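Local coordinates for hypothetical protein APE0525 (Aeropyrum pernix, PDB 2CX0), which is of uncertain function but, as a protein with a PUA domain, probably binds RNA and may act in translation initiation, at residues T79-K84 / L178-G183. Residues are numbered along the deposited sequence; the frame is centred on the assembly and turned at random.
Sequences TLQCLK and LAQEVG
The carboxamide of Gln81 lies with one face against the methyl of Ala179, CB standing over that face but offset from CD, at 3.5 Å, while its amide edge points at Gln180. This is helix-to-helix packing in a two-domain PUA protein: the helix 80-86, in the pre-PUA region, meets the C-terminal helix 174-183, which comes after the last strand of the mixed sheet and returns to pack on the antiparallel sheet. The contact illustrates how one glutamine amide can combine a polar bond through its NE2 with packing of its face on a methyl; within the segments 79-84 and 178-183 the nearest CA atoms, those of Gln81 and Ala179, are 7.3 Å apart. The Gln81 chain bends at chi2 (77°), turning the amide face toward the Ala179 methyl. Its NE2 donates to Gln180 OE1 at 2.8 Å with a nearly straight N-H...O angle of 164°. The acceptor lies close to the Gln81 amide plane, and the two amides are only 30° apart; at the receiving end, NE2 approaches well off the C=O direction and somewhat out of the carbonyl plane. A weak second bond from NE2 to Trp176 O, one turn earlier in the C-terminal helix, would further restrict rotation of the amide. By contrast, Gln81 OE1 is buried 3.4 Å from Ala179 CB and has no polar partner in the model. Pro66 of strand 65-70 also touches Ala179, placing the methyl between helix and sheet. At the start of the first helix Thr79 is the N-cap, its OG1 accepting from Cys82 N at 2.9 Å. Toward solvent, one water weakly bridges the helices, accepting from Lys84 NZ at 3.2 Å and from Gln180 NE2 at 3.4 Å.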
ATOM      1  N   THR A  79       0.410  -1.833   3.332  1.00 10.21           N
ATOM      2  CA  THR A  79       1.377  -2.597   2.603  1.00 12.90           C
ATOM      3  C   THR A  79       0.552  -3.484   1.661  1.00 13.36           C
ATOM      4  O   THR A  79      -0.700  -3.635   1.797  1.00 12.10           O
ATOM      5  CB  THR A  79       2.098  -3.585   3.513  1.00 12.47           C
ATOM      6  OG1 THR A  79       1.089  -4.364   4.247  1.00 10.80           O
ATOM      7  CG2 THR A  79       3.067  -2.776   4.479  1.00 11.36           C
ATOM      8  N   LEU A  80       1.254  -4.134   0.738  1.00 11.73           N
ATOM      9  CA  LEU A  80       0.527  -5.084  -0.136  1.00 16.27           C
ATOM     10  C   LEU A  80       0.060  -6.272   0.712  1.00 15.56           C
ATOM     11  O   LEU A  80      -0.955  -6.910   0.390  1.00 12.03           O
ATOM     12  CB  LEU A  80       1.430  -5.584  -1.284  1.00 16.91           C
ATOM     13  CG  LEU A  80       1.764  -4.446  -2.266  1.00 15.11           C
ATOM     14  CD1 LEU A  80       2.496  -5.118  -3.425  1.00 14.63           C
ATOM     15  CD2 LEU A  80       0.489  -3.736  -2.838  1.00 17.01           C
ATOM     16  N   GLN A  81       0.819  -6.622   1.767  1.00 13.62           N
ATOM     17  CA  GLN A  81       0.407  -7.724   2.680  1.00 13.84           C
ATOM     18  C   GLN A  81      -0.950  -7.379   3.341  1.00 15.03           C
ATOM     19  O   GLN A  81      -1.798  -8.262   3.530  1.00 18.62           O
ATOM     20  CB  GLN A  81       1.471  -7.979   3.789  1.00 11.87           C
ATOM     21  CG  GLN A  81       2.787  -8.632   3.249  1.00 13.08           C
ATOM     22  CD  GLN A  81       3.734  -7.676   2.518  1.00 16.14           C
ATOM     23  OE1 GLN A  81       3.499  -6.444   2.492  1.00 10.70           O
ATOM     24  NE2 GLN A  81       4.825  -8.234   1.939  1.00 16.28           N
ATOM     25  N   CYS A  82      -1.145  -6.097   3.677  1.00 12.95           N
ATOM     26  CA  CYS A  82      -2.397  -5.647   4.255  1.00 12.84           C
ATOM     27  C   CYS A  82      -3.532  -5.862   3.229  1.00 15.33           C
ATOM     28  O   CYS A  82      -4.677  -6.326   3.539  1.00 14.99           O
ATOM     29  CB  CYS A  82      -2.300  -4.152   4.599  1.00 15.93           C
ATOM     30  SG  CYS A  82      -3.866  -3.438   5.195  1.00 19.51           S
ATOM     31  N   LEU A  83      -3.238  -5.581   1.975  1.00  9.67           N
ATOM     32  CA  LEU A  83      -4.314  -5.776   0.965  1.00 13.15           C
ATOM     33  C   LEU A  83      -4.669  -7.270   0.796  1.00 12.29           C
ATOM     34  O   LEU A  83      -5.813  -7.633   0.497  1.00 13.65           O
ATOM     35  CB  LEU A  83      -3.918  -5.183  -0.373  1.00  9.73           C
ATOM     36  CG  LEU A  83      -3.605  -3.669  -0.289  1.00 10.84           C
ATOM     37  CD1 LEU A  83      -3.393  -3.173  -1.754  1.00  8.24           C
ATOM     38  CD2 LEU A  83      -4.695  -2.820   0.447  1.00  7.99           C
ATOM     39  N   LYS A  84      -3.684  -8.124   1.003  1.00 14.91           N
ATOM     40  CA  LYS A  84      -3.916  -9.551   0.907  1.00 11.69           C
ATOM     41  C   LYS A  84      -4.799 -10.093   2.083  1.00 14.76           C
ATOM     42  O   LYS A  84      -5.793 -10.806   1.898  1.00 16.41           O
ATOM     43  CB  LYS A  84      -2.568 -10.275   0.850  1.00 14.81           C
ATOM     44  CG  LYS A  84      -2.722 -11.785   0.676  1.00 22.77           C
ATOM     45  CD  LYS A  84      -1.371 -12.434   0.296  1.00 42.18           C
ATOM     46  CE  LYS A  84      -1.476 -13.970   0.182  1.00 46.93           C
ATOM     47  NZ  LYS A  84      -0.123 -14.594  -0.113  1.00 55.98           N
ATOM     48  N   LEU A 178      10.904  -6.758   3.520  1.00 10.29           N
ATOM     49  CA  LEU A 178      10.936  -6.749   4.955  1.00 12.99           C
ATOM     50  C   LEU A 178       9.564  -7.240   5.526  1.00 17.56           C
ATOM     51  O   LEU A 178       9.513  -8.078   6.463  1.00 13.77           O
ATOM     52  CB  LEU A 178      11.255  -5.328   5.423  1.00 10.46           C
ATOM     53  CG  LEU A 178      11.032  -5.180   6.944  1.00 19.98           C
ATOM     54  CD1 LEU A 178      12.015  -6.100   7.721  1.00 21.42           C
ATOM     55  CD2 LEU A 178      11.278  -3.690   7.302  1.00 24.25           C
ATOM     56  N   ALA A 179       8.475  -6.732   4.958  1.00 11.50           N
ATOM     57  CA  ALA A 179       7.123  -7.091   5.440  1.00 12.45           C
ATOM     58  C   ALA A 179       6.832  -8.567   5.236  1.00 18.08           C
ATOM     59  O   ALA A 179       6.240  -9.194   6.128  1.00 15.13           O
ATOM     60  CB  ALA A 179       6.029  -6.256   4.770  1.00 11.49           C
ATOM     61  N   GLN A 180       7.285  -9.126   4.106  1.00 12.44           N
ATOM     62  CA  GLN A 180       7.103 -10.549   3.829  1.00 17.50           C
ATOM     63  C   GLN A 180       7.739 -11.399   4.932  1.00 18.01           C
ATOM     64  O   GLN A 180       7.176 -12.405   5.357  1.00 22.09           O
ATOM     65  CB  GLN A 180       7.798 -10.950   2.533  1.00 17.38           C
ATOM     66  CG  GLN A 180       6.989 -10.807   1.328  1.00 24.02           C
ATOM     67  CD  GLN A 180       5.713 -11.598   1.429  1.00 23.69           C
ATOM     68  OE1 GLN A 180       4.726 -11.078   1.933  1.00 16.27           O
ATOM     69  NE2 GLN A 180       5.726 -12.873   0.975  1.00 21.78           N
ATOM     70  N   GLU A 181       8.911 -10.984   5.400  1.00 14.70           N
ATOM     71  CA  GLU A 181       9.621 -11.735   6.420  1.00 18.84           C
ATOM     72  C   GLU A 181       9.017 -11.515   7.796  1.00 23.35           C
ATOM     73  O   GLU A 181       9.004 -12.437   8.601  1.00 25.58           O
ATOM     74  CB  GLU A 181      11.121 -11.341   6.408  1.00 23.86           C
ATOM     75  CG  GLU A 181      12.033 -12.366   7.023  1.00 29.73           C
ATOM     76  CD  GLU A 181      11.936 -13.736   6.355  1.00 29.63           C
ATOM     77  OE1 GLU A 181      11.623 -13.863   5.143  1.00 32.33           O
ATOM     78  OE2 GLU A 181      12.211 -14.704   7.056  1.00 30.27           O
ATOM     79  N   VAL A 182       8.523 -10.298   8.083  1.00 20.99           N
ATOM     80  CA  VAL A 182       7.899 -10.026   9.383  1.00 20.57           C
ATOM     81  C   VAL A 182       6.664 -10.951   9.494  1.00 23.29           C
ATOM     82  O   VAL A 182       6.438 -11.566  10.553  1.00 23.31           O
ATOM     83  CB  VAL A 182       7.442  -8.520   9.530  1.00 21.85           C
ATOM     84  CG1 VAL A 182       6.554  -8.342  10.778  1.00 19.17           C
ATOM     85  CG2 VAL A 182       8.675  -7.609   9.733  1.00 14.99           C
ATOM     86  N   GLY A 183       5.921 -11.045   8.384  1.00 23.79           N
ATOM     87  CA  GLY A 183       4.717 -11.859   8.284  1.00 27.63           C
ATOM     88  C   GLY A 183       5.030 -13.329   8.544  1.00 32.72           C
ATOM     89  O   GLY A 183       4.175 -14.042   9.090  1.00 34.70           O
TER
HETATM   90  O   HOH W   1       3.027 -14.865   0.520  1.00 47.36           O